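Local coordinates for inner membrane lipoprotein SadB (Salmonella enterica, PDB 4C47) that is required for proper surface expression of the trimeric autotransporter adhesin SadA and may take a direct part in its biogenesis, at residues A[15-18]-A[19-23]; A[25-28]-A[29-33]; A[39-42]-A[43-47]. One frame throughout, in Å; residues are numbered along the deposited sequence.

Interaction 1. Residues A[15-18]-A[19-23]; sequences KEQQ and KEQET
Lys19 runs back over the preceding helical turn and touches both Lys15 and Glu16. Its chi1 of -77° sets CG anti to its carbonyl carbon, on the side of its own N, and the extended chain then passes CG at 3.6 Å from Lys15 O. Farther out, Lys19 CE meets Lys15 CE at 4.1 Å, while Lys19 CD has Glu16 OE2 at 3.9 Å. Glu16 OE2 stays 4.3 Å from Lys19 NZ, too far for a salt bridge; still, the carboxylate probably eases the repulsion between the two lysines, whose NZ atoms lie 4.9 Å apart. Beneath these chains Lys19 N donates to Lys15 O at 2.9 Å, an i to i+4 bond. Gln18 accepts the equivalent bond from Glu22 N at its O, 2.9 Å away.

One face round, the amides of Gln17 and Gln21 meet NE2 to NE2 at 3.9 Å, their planes turned 56° apart. The two nitrogens are gathered by a common acceptor: each donates to OE1 of Glu22 of the third subunit, and Gln21 NE2 also reaches the backbone O of Gln18 there. Gln18 and Gln21 pack against their own counterparts in neighbouring subunits, which implies parallel helices in register. Glutamines at such inward positions, bonded across to a neighbour's carboxylate and main chain, are consistent with the polar core of a trimeric coiled coil.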
loop_
_atom_site.group_PDB
_atom_site.type_symbol
_atom_site.label_atom_id
_atom_site.label_comp_id
_atom_site.label_asym_id
_atom_site.label_seq_id
_atom_site.Cartn_x
_atom_site.Cartn_y
_atom_site.Cartn_z
ATOM N N LYS A 15 48.698 -14.164 -46.170
ATOM C CA LYS A 15 49.271 -13.451 -45.033
ATOM C C LYS A 15 48.442 -12.219 -44.688
ATOM O O LYS A 15 48.226 -11.909 -43.513
ATOM C CB LYS A 15 50.721 -13.054 -45.322
ATOM C CG LYS A 15 51.413 -12.319 -44.182
ATOM C CD LYS A 15 52.891 -12.097 -44.473
ATOM C CE LYS A 15 53.559 -11.307 -43.359
ATOM N NZ LYS A 15 53.361 -11.939 -42.022
ATOM N N GLU A 16 47.977 -11.521 -45.720
ATOM C CA GLU A 16 47.147 -10.340 -45.515
ATOM C C GLU A 16 45.826 -10.713 -44.839
ATOM O O GLU A 16 45.427 -10.091 -43.844
ATOM C CB GLU A 16 46.906 -9.609 -46.838
ATOM C CG GLU A 16 47.280 -8.133 -46.802
ATOM C CD GLU A 16 48.659 -7.892 -46.212
ATOM O OE1 GLU A 16 49.617 -8.581 -46.624
ATOM O OE2 GLU A 16 48.785 -7.010 -45.334
ATOM N N GLN A 17 45.163 -11.742 -45.364
ATOM C CA GLN A 17 43.912 -12.201 -44.766
ATOM C C GLN A 17 44.132 -12.694 -43.336
ATOM O O GLN A 17 43.238 -12.602 -42.493
ATOM C CB GLN A 17 43.261 -13.303 -45.605
ATOM C CG GLN A 17 41.807 -13.566 -45.231
ATOM C CD GLN A 17 41.261 -14.847 -45.833
ATOM O OE1 GLN A 17 41.859 -15.430 -46.738
ATOM N NE2 GLN A 17 40.119 -15.295 -45.323
ATOM N N GLN A 18 45.329 -13.205 -43.066
ATOM C CA GLN A 18 45.680 -13.677 -41.734
ATOM C C GLN A 18 45.831 -12.511 -40.763
ATOM O O GLN A 18 45.384 -12.593 -39.619
ATOM C CB GLN A 18 46.957 -14.517 -41.766
ATOM C CG GLN A 18 47.296 -15.169 -40.434
ATOM C CD GLN A 18 48.295 -16.303 -40.569
ATOM O OE1 GLN A 18 49.496 -16.115 -40.372
ATOM N NE2 GLN A 18 47.800 -17.491 -40.903
ATOM N N LYS A 19 46.461 -11.429 -41.217
ATOM C CA LYS A 19 46.563 -10.221 -40.403
ATOM C C LYS A 19 45.175 -9.670 -40.090
ATOM O O LYS A 19 44.875 -9.292 -38.947
ATOM C CB LYS A 19 47.402 -9.156 -41.113
ATOM C CG LYS A 19 48.898 -9.392 -41.070
ATOM C CD LYS A 19 49.636 -8.267 -41.771
ATOM C CE LYS A 19 51.141 -8.421 -41.658
ATOM N NZ LYS A 19 51.847 -7.301 -42.340
ATOM N N GLU A 20 44.335 -9.635 -41.120
ATOM C CA GLU A 20 42.949 -9.209 -40.969
ATOM C C GLU A 20 42.244 -10.042 -39.894
ATOM O O GLU A 20 41.589 -9.504 -38.985
ATOM C CB GLU A 20 42.229 -9.341 -42.313
ATOM C CG GLU A 20 41.111 -8.341 -42.534
ATOM C CD GLU A 20 40.774 -8.168 -44.004
ATOM O OE1 GLU A 20 41.554 -8.647 -44.856
ATOM O OE2 GLU A 20 39.731 -7.552 -44.311
ATOM N N GLN A 21 42.404 -11.359 -39.992
ATOM C CA GLN A 21 41.844 -12.280 -39.011
ATOM C C GLN A 21 42.379 -12.004 -37.611
ATOM O O GLN A 21 41.651 -12.130 -36.632
ATOM C CB GLN A 21 42.120 -13.732 -39.401
ATOM C CG GLN A 21 41.233 -14.243 -40.520
ATOM C CD GLN A 21 41.539 -15.678 -40.901
ATOM O OE1 GLN A 21 42.620 -16.193 -40.616
ATOM N NE2 GLN A 21 40.582 -16.334 -41.547
ATOM N N GLU A 22 43.649 -11.620 -37.521
ATOM C CA GLU A 22 44.244 -11.288 -36.233
ATOM C C GLU A 22 43.522 -10.089 -35.631
ATOM O O GLU A 22 43.204 -10.078 -34.434
ATOM C CB GLU A 22 45.736 -10.990 -36.388
ATOM C CG GLU A 22 46.491 -10.910 -35.073
ATOM C CD GLU A 22 46.600 -12.257 -34.384
ATOM O OE1 GLU A 22 46.600 -13.289 -35.087
ATOM O OE2 GLU A 22 46.682 -12.282 -33.138
ATOM N N THR A 23 43.259 -9.086 -36.466
ATOM C CA THR A 23 42.502 -7.916 -36.024
ATOM C C THR A 23 41.119 -8.301 -35.492
ATOM O O THR A 23 40.743 -7.937 -34.363
ATOM C CB THR A 23 42.346 -6.877 -37.155
ATOM O OG1 THR A 23 43.625 -6.314 -37.470
ATOM C CG2 THR A 23 41.404 -5.757 -36.735
#

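Interaction 2. Residues A[25-28]-A[29-33]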
loop_
_atom_site.group_PDB
_atom_site.type_symbol
_atom_site.label_atom_id
_atom_site.label_comp_id
_atom_site.label_asym_id
_atom_site.label_seq_id
_atom_site.Cartn_x
_atom_site.Cartn_y
_atom_site.Cartn_z
ATOM N N ILE A 25 39.993 -11.162 -34.479
ATOM C CA ILE A 25 40.143 -11.979 -33.281
ATOM C C ILE A 25 40.404 -11.117 -32.045
ATOM O O ILE A 25 39.755 -11.299 -31.010
ATOM C CB ILE A 25 41.258 -13.028 -33.446
ATOM C CG1 ILE A 25 40.801 -14.137 -34.398
ATOM C CG2 ILE A 25 41.641 -13.623 -32.101
ATOM C CD1 ILE A 25 41.883 -15.122 -34.756
ATOM N N ASN A 26 41.342 -10.178 -32.155
ATOM C CA ASN A 26 41.614 -9.258 -31.050
ATOM C C ASN A 26 40.358 -8.507 -30.609
ATOM O O ASN A 26 40.070 -8.391 -29.404
ATOM C CB ASN A 26 42.730 -8.276 -31.417
ATOM C CG ASN A 26 44.111 -8.881 -31.261
ATOM O OD1 ASN A 26 44.832 -9.076 -32.238
ATOM N ND2 ASN A 26 44.492 -9.175 -30.024
ATOM N N LEU A 27 39.606 -8.012 -31.591
ATOM C CA LEU A 27 38.340 -7.343 -31.303
ATOM C C LEU A 27 37.393 -8.262 -30.529
ATOM O O LEU A 27 36.820 -7.866 -29.503
ATOM C CB LEU A 27 37.678 -6.861 -32.595
ATOM C CG LEU A 27 36.348 -6.121 -32.434
ATOM C CD1 LEU A 27 36.522 -4.916 -31.524
ATOM C CD2 LEU A 27 35.782 -5.700 -33.785
ATOM N N LEU A 28 37.242 -9.493 -31.017
ATOM C CA LEU A 28 36.374 -10.473 -30.367
ATOM C C LEU A 28 36.780 -10.745 -28.922
ATOM O O LEU A 28 35.927 -10.872 -28.045
ATOM C CB LEU A 28 36.343 -11.782 -31.157
ATOM C CG LEU A 28 35.508 -11.792 -32.439
ATOM C CD1 LEU A 28 35.801 -13.041 -33.255
ATOM C CD2 LEU A 28 34.023 -11.702 -32.115
ATOM N N GLU A 29 38.084 -10.832 -28.677
ATOM C CA GLU A 29 38.589 -11.055 -27.325
ATOM C C GLU A 29 38.223 -9.888 -26.409
ATOM O O GLU A 29 37.695 -10.095 -25.304
ATOM C CB GLU A 29 40.105 -11.275 -27.333
ATOM C CG GLU A 29 40.541 -12.620 -27.907
ATOM C CD GLU A 29 42.053 -12.751 -28.005
ATOM O OE1 GLU A 29 42.742 -11.707 -28.045
ATOM O OE2 GLU A 29 42.553 -13.895 -28.040
ATOM N N LYS A 30 38.488 -8.666 -26.874
ATOM C CA LYS A 30 38.171 -7.477 -26.081
ATOM C C LYS A 30 36.680 -7.419 -25.718
ATOM O O LYS A 30 36.302 -7.229 -24.543
ATOM C CB LYS A 30 38.602 -6.209 -26.827
ATOM C CG LYS A 30 38.620 -4.957 -25.957
ATOM C CD LYS A 30 39.631 -3.935 -26.460
ATOM C CE LYS A 30 39.233 -3.374 -27.814
ATOM N NZ LYS A 30 37.983 -2.566 -27.738
ATOM N N GLN A 31 35.840 -7.605 -26.734
ATOM C CA GLN A 31 34.395 -7.601 -26.536
ATOM C C GLN A 31 33.945 -8.694 -25.569
ATOM O O GLN A 31 33.082 -8.463 -24.714
ATOM C CB GLN A 31 33.664 -7.753 -27.868
ATOM C CG GLN A 31 33.442 -6.449 -28.612
ATOM C CD GLN A 31 32.871 -6.664 -29.999
ATOM O OE1 GLN A 31 33.547 -7.188 -30.882
ATOM N NE2 GLN A 31 31.619 -6.269 -30.195
ATOM N N GLN A 32 34.535 -9.880 -25.701
ATOM C CA GLN A 32 34.218 -10.993 -24.812
ATOM C C GLN A 32 34.508 -10.623 -23.363
ATOM O O GLN A 32 33.690 -10.880 -22.473
ATOM C CB GLN A 32 34.996 -12.249 -25.209
ATOM C CG GLN A 32 34.573 -13.514 -24.472
ATOM C CD GLN A 32 35.324 -13.724 -23.166
ATOM O OE1 GLN A 32 36.493 -13.358 -23.043
ATOM N NE2 GLN A 32 34.651 -14.313 -22.184
ATOM N N LYS A 33 35.667 -10.010 -23.129
ATOM C CA LYS A 33 36.016 -9.569 -21.780
ATOM C C LYS A 33 35.020 -8.554 -21.207
ATOM O O LYS A 33 34.517 -8.726 -20.082
ATOM C CB LYS A 33 37.443 -9.014 -21.742
ATOM C CG LYS A 33 38.510 -10.046 -22.052
ATOM C CD LYS A 33 39.908 -9.484 -21.867
ATOM C CE LYS A 33 40.964 -10.516 -22.232
ATOM N NZ LYS A 33 42.341 -10.038 -21.923
#
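On the coiled-coil helix of the SadB trimer, Leu27 and Gln31 form an i to i+4 pair on the outward flank, with Ile25 and Glu29 making another closer to the interface. Gln31 OE1 comes against the branch point of Leu27, 3.4 Å from CG, with CD1 and CD2 a little farther off at 3.8 Å and 4.0 Å. Two torsions bring them together: Leu27 has CG anti to its N (chi1 -179°), whereas Gln31, at chi1 -86°, swings back over the earlier turn. Since the partner is aliphatic, this is a van der Waals contact. Below it, Gln31 N donates to Leu27 O at 2.9 Å, with a nearly straight N-H...O angle of 174°.

Glu29 also runs back on an extended chain. Its CG lies 3.5 Å from Ile25 O, and its carboxylate ends alongside the isoleucine, OE2 4.2 Å from CG2, a loose touch. The aliphatic part of Glu29 thus covers the backbone, and the residue packs on Lys24 of the second subunit.

Leu28 faces the trimer axis, against Leu28 of a neighbour. Its carbonyl oxygen is gripped twice: Gln32 N of the same helix donates to it at 2.9 Å, and so does Gln32 NE2 of the third subunit. Hydrophobic layers at Ile25 and Leu28, followed by a glutamine that bonds to a neighbouring main chain, fit the parallel three-stranded coiled coil of this trimer, with a hydrophobic core interrupted by polar residues.

Interaction 3. Residues A[39-42]-A[43-47]; sequences INLL and EKQQA
The carboxylate of Glu43 turns one face to Ile39: CG2 lies almost squarely above CD at 4.0 Å, and Ile39 O stands over that same face, 3.9 Å from CD. Gln45 treats Leu41 in a similar way. The Leu41 carbonyl oxygen lies against one face of the amide, 3.5 Å from Gln45 CD, while Leu41 CD2 approaches from the same side but beyond the oxygen end, 3.9 Å from OE1. At Asn40 the meeting is a different one, with Lys44 CE lying past the nitrogen end of the amide, 4.1 Å from ND2.

Glu43, Lys44 and Gln45 all arrive by the same route. Each has CG on the side of its backbone N, with chi1 of -73° in Glu43 and -67° in Gln45, and each extends from there toward the previous turn. Lys44 consequently lays CG 3.3 Å from Asn40 O. The oxygen at the Gln45 amide is already engaged in the helix ladder, since Gln45 N donates to Leu41 O at 2.9 Å. Gln45 NE2 is satisfied elsewhere, by OE1 of Gln46 of the third subunit.

Leu42 O has two donors, Gln46 N in its own helix at 2.9 Å and Gln46 NE2 of the third subunit; in turn Gln46 NE2 donates to Leu42 O of the second. Ile39, Leu42 and Gln46 meet their counterparts across the bundle, so the turn sits among three equivalent helices, with Glu43 against Lys38 of the second subunit, well before strand 73-75 begins the globular domain.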
loop_
_atom_site.group_PDB
_atom_site.type_symbol
_atom_site.label_atom_id
_atom_site.label_comp_id
_atom_site.label_asym_id
_atom_site.label_seq_id
_atom_site.Cartn_x
_atom_site.Cartn_y
_atom_site.Cartn_z
ATOM N N ILE A 39 28.127 -9.071 -17.525
ATOM C CA ILE A 39 27.356 -10.215 -17.047
ATOM C C ILE A 39 27.524 -10.409 -15.540
ATOM O O ILE A 39 26.541 -10.637 -14.823
ATOM C CB ILE A 39 27.721 -11.499 -17.815
ATOM C CG1 ILE A 39 27.156 -11.433 -19.236
ATOM C CG2 ILE A 39 27.186 -12.728 -17.100
ATOM C CD1 ILE A 39 27.685 -12.507 -20.147
ATOM N N ASN A 40 28.763 -10.308 -15.064
ATOM C CA ASN A 40 29.027 -10.340 -13.626
ATOM C C ASN A 40 28.163 -9.334 -12.874
ATOM O O ASN A 40 27.404 -9.696 -11.945
ATOM C CB ASN A 40 30.503 -10.053 -13.350
ATOM C CG ASN A 40 31.308 -11.315 -13.115
ATOM O OD1 ASN A 40 31.800 -11.938 -14.056
ATOM N ND2 ASN A 40 31.448 -11.696 -11.851
ATOM N N LEU A 41 28.277 -8.072 -13.294
ATOM C CA LEU A 41 27.482 -6.999 -12.694
ATOM C C LEU A 41 25.993 -7.327 -12.684
ATOM O O LEU A 41 25.330 -7.206 -11.650
ATOM C CB LEU A 41 27.720 -5.672 -13.418
ATOM C CG LEU A 41 28.828 -4.794 -12.844
ATOM C CD1 LEU A 41 28.982 -3.520 -13.660
ATOM C CD2 LEU A 41 28.532 -4.473 -11.389
ATOM N N LEU A 42 25.480 -7.758 -13.833
ATOM C CA LEU A 42 24.067 -8.106 -13.967
ATOM C C LEU A 42 23.636 -9.199 -12.992
ATOM O O LEU A 42 22.545 -9.138 -12.431
ATOM C CB LEU A 42 23.747 -8.530 -15.401
ATOM C CG LEU A 42 23.675 -7.417 -16.448
ATOM C CD1 LEU A 42 23.583 -8.002 -17.849
ATOM C CD2 LEU A 42 22.492 -6.507 -16.171
ATOM N N GLU A 43 24.490 -10.197 -12.790
ATOM C CA GLU A 43 24.155 -11.287 -11.877
ATOM C C GLU A 43 24.082 -10.808 -10.425
ATOM O O GLU A 43 23.106 -11.101 -9.704
ATOM C CB GLU A 43 25.140 -12.451 -12.030
ATOM C CG GLU A 43 24.941 -13.243 -13.316
ATOM C CD GLU A 43 26.046 -14.250 -13.573
ATOM O OE1 GLU A 43 27.114 -14.143 -12.935
ATOM O OE2 GLU A 43 25.842 -15.152 -14.415
ATOM N N LYS A 44 25.097 -10.055 -10.002
ATOM C CA LYS A 44 25.089 -9.516 -8.638
ATOM C C LYS A 44 23.864 -8.617 -8.387
ATOM O O LYS A 44 23.122 -8.783 -7.392
ATOM C CB LYS A 44 26.394 -8.767 -8.366
ATOM C CG LYS A 44 27.630 -9.618 -8.627
ATOM C CD LYS A 44 28.915 -8.906 -8.243
ATOM C CE LYS A 44 30.122 -9.800 -8.491
ATOM N NZ LYS A 44 31.360 -9.221 -7.908
ATOM N N GLN A 45 23.650 -7.682 -9.309
ATOM C CA GLN A 45 22.515 -6.771 -9.235
ATOM C C GLN A 45 21.186 -7.513 -9.233
ATOM O O GLN A 45 20.239 -7.089 -8.576
ATOM C CB GLN A 45 22.562 -5.762 -10.384
ATOM C CG GLN A 45 23.730 -4.800 -10.284
ATOM C CD GLN A 45 23.934 -3.976 -11.539
ATOM O OE1 GLN A 45 24.830 -3.134 -11.600
ATOM N NE2 GLN A 45 23.106 -4.216 -12.549
ATOM N N GLN A 46 21.124 -8.624 -9.959
ATOM C CA GLN A 46 19.902 -9.415 -9.990
ATOM C C GLN A 46 19.638 -10.070 -8.639
ATOM O O GLN A 46 18.494 -10.103 -8.179
ATOM C CB GLN A 46 19.934 -10.468 -11.100
ATOM C CG GLN A 46 18.568 -11.076 -11.384
ATOM C CD GLN A 46 18.552 -11.936 -12.628
ATOM O OE1 GLN A 46 19.136 -13.018 -12.655
ATOM N NE2 GLN A 46 17.882 -11.456 -13.671
ATOM N N ALA A 47 20.687 -10.592 -8.005
ATOM C CA ALA A 47 20.530 -11.150 -6.657
ATOM C C ALA A 47 19.957 -10.099 -5.704
ATOM O O ALA A 47 18.965 -10.352 -4.977
ATOM C CB ALA A 47 21.852 -11.670 -6.136
#

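In the fold
All three interactions are successive samples of one helix, 8-71, within its predicted coiled-coil region. Interactions 1 and 2 have centres 15 Å apart and nearly adjoin in sequence; interaction 3 follows with its centre 21 Å from that of interaction 2 and 36 Å from that of interaction 1. Interactions 2 and 3 do not touch, their nearest atoms being about 7 Å apart. Ranges 25-28 and 39-42 are offset by fourteen residues, two heptads, and the isoleucine and leucine layers recur accordingly, whereas 15-23 presents glutamines inward. Every interaction touches the second and third subunits, extending the trimer interface along the stalk that leads to the separate beta-sandwich domains.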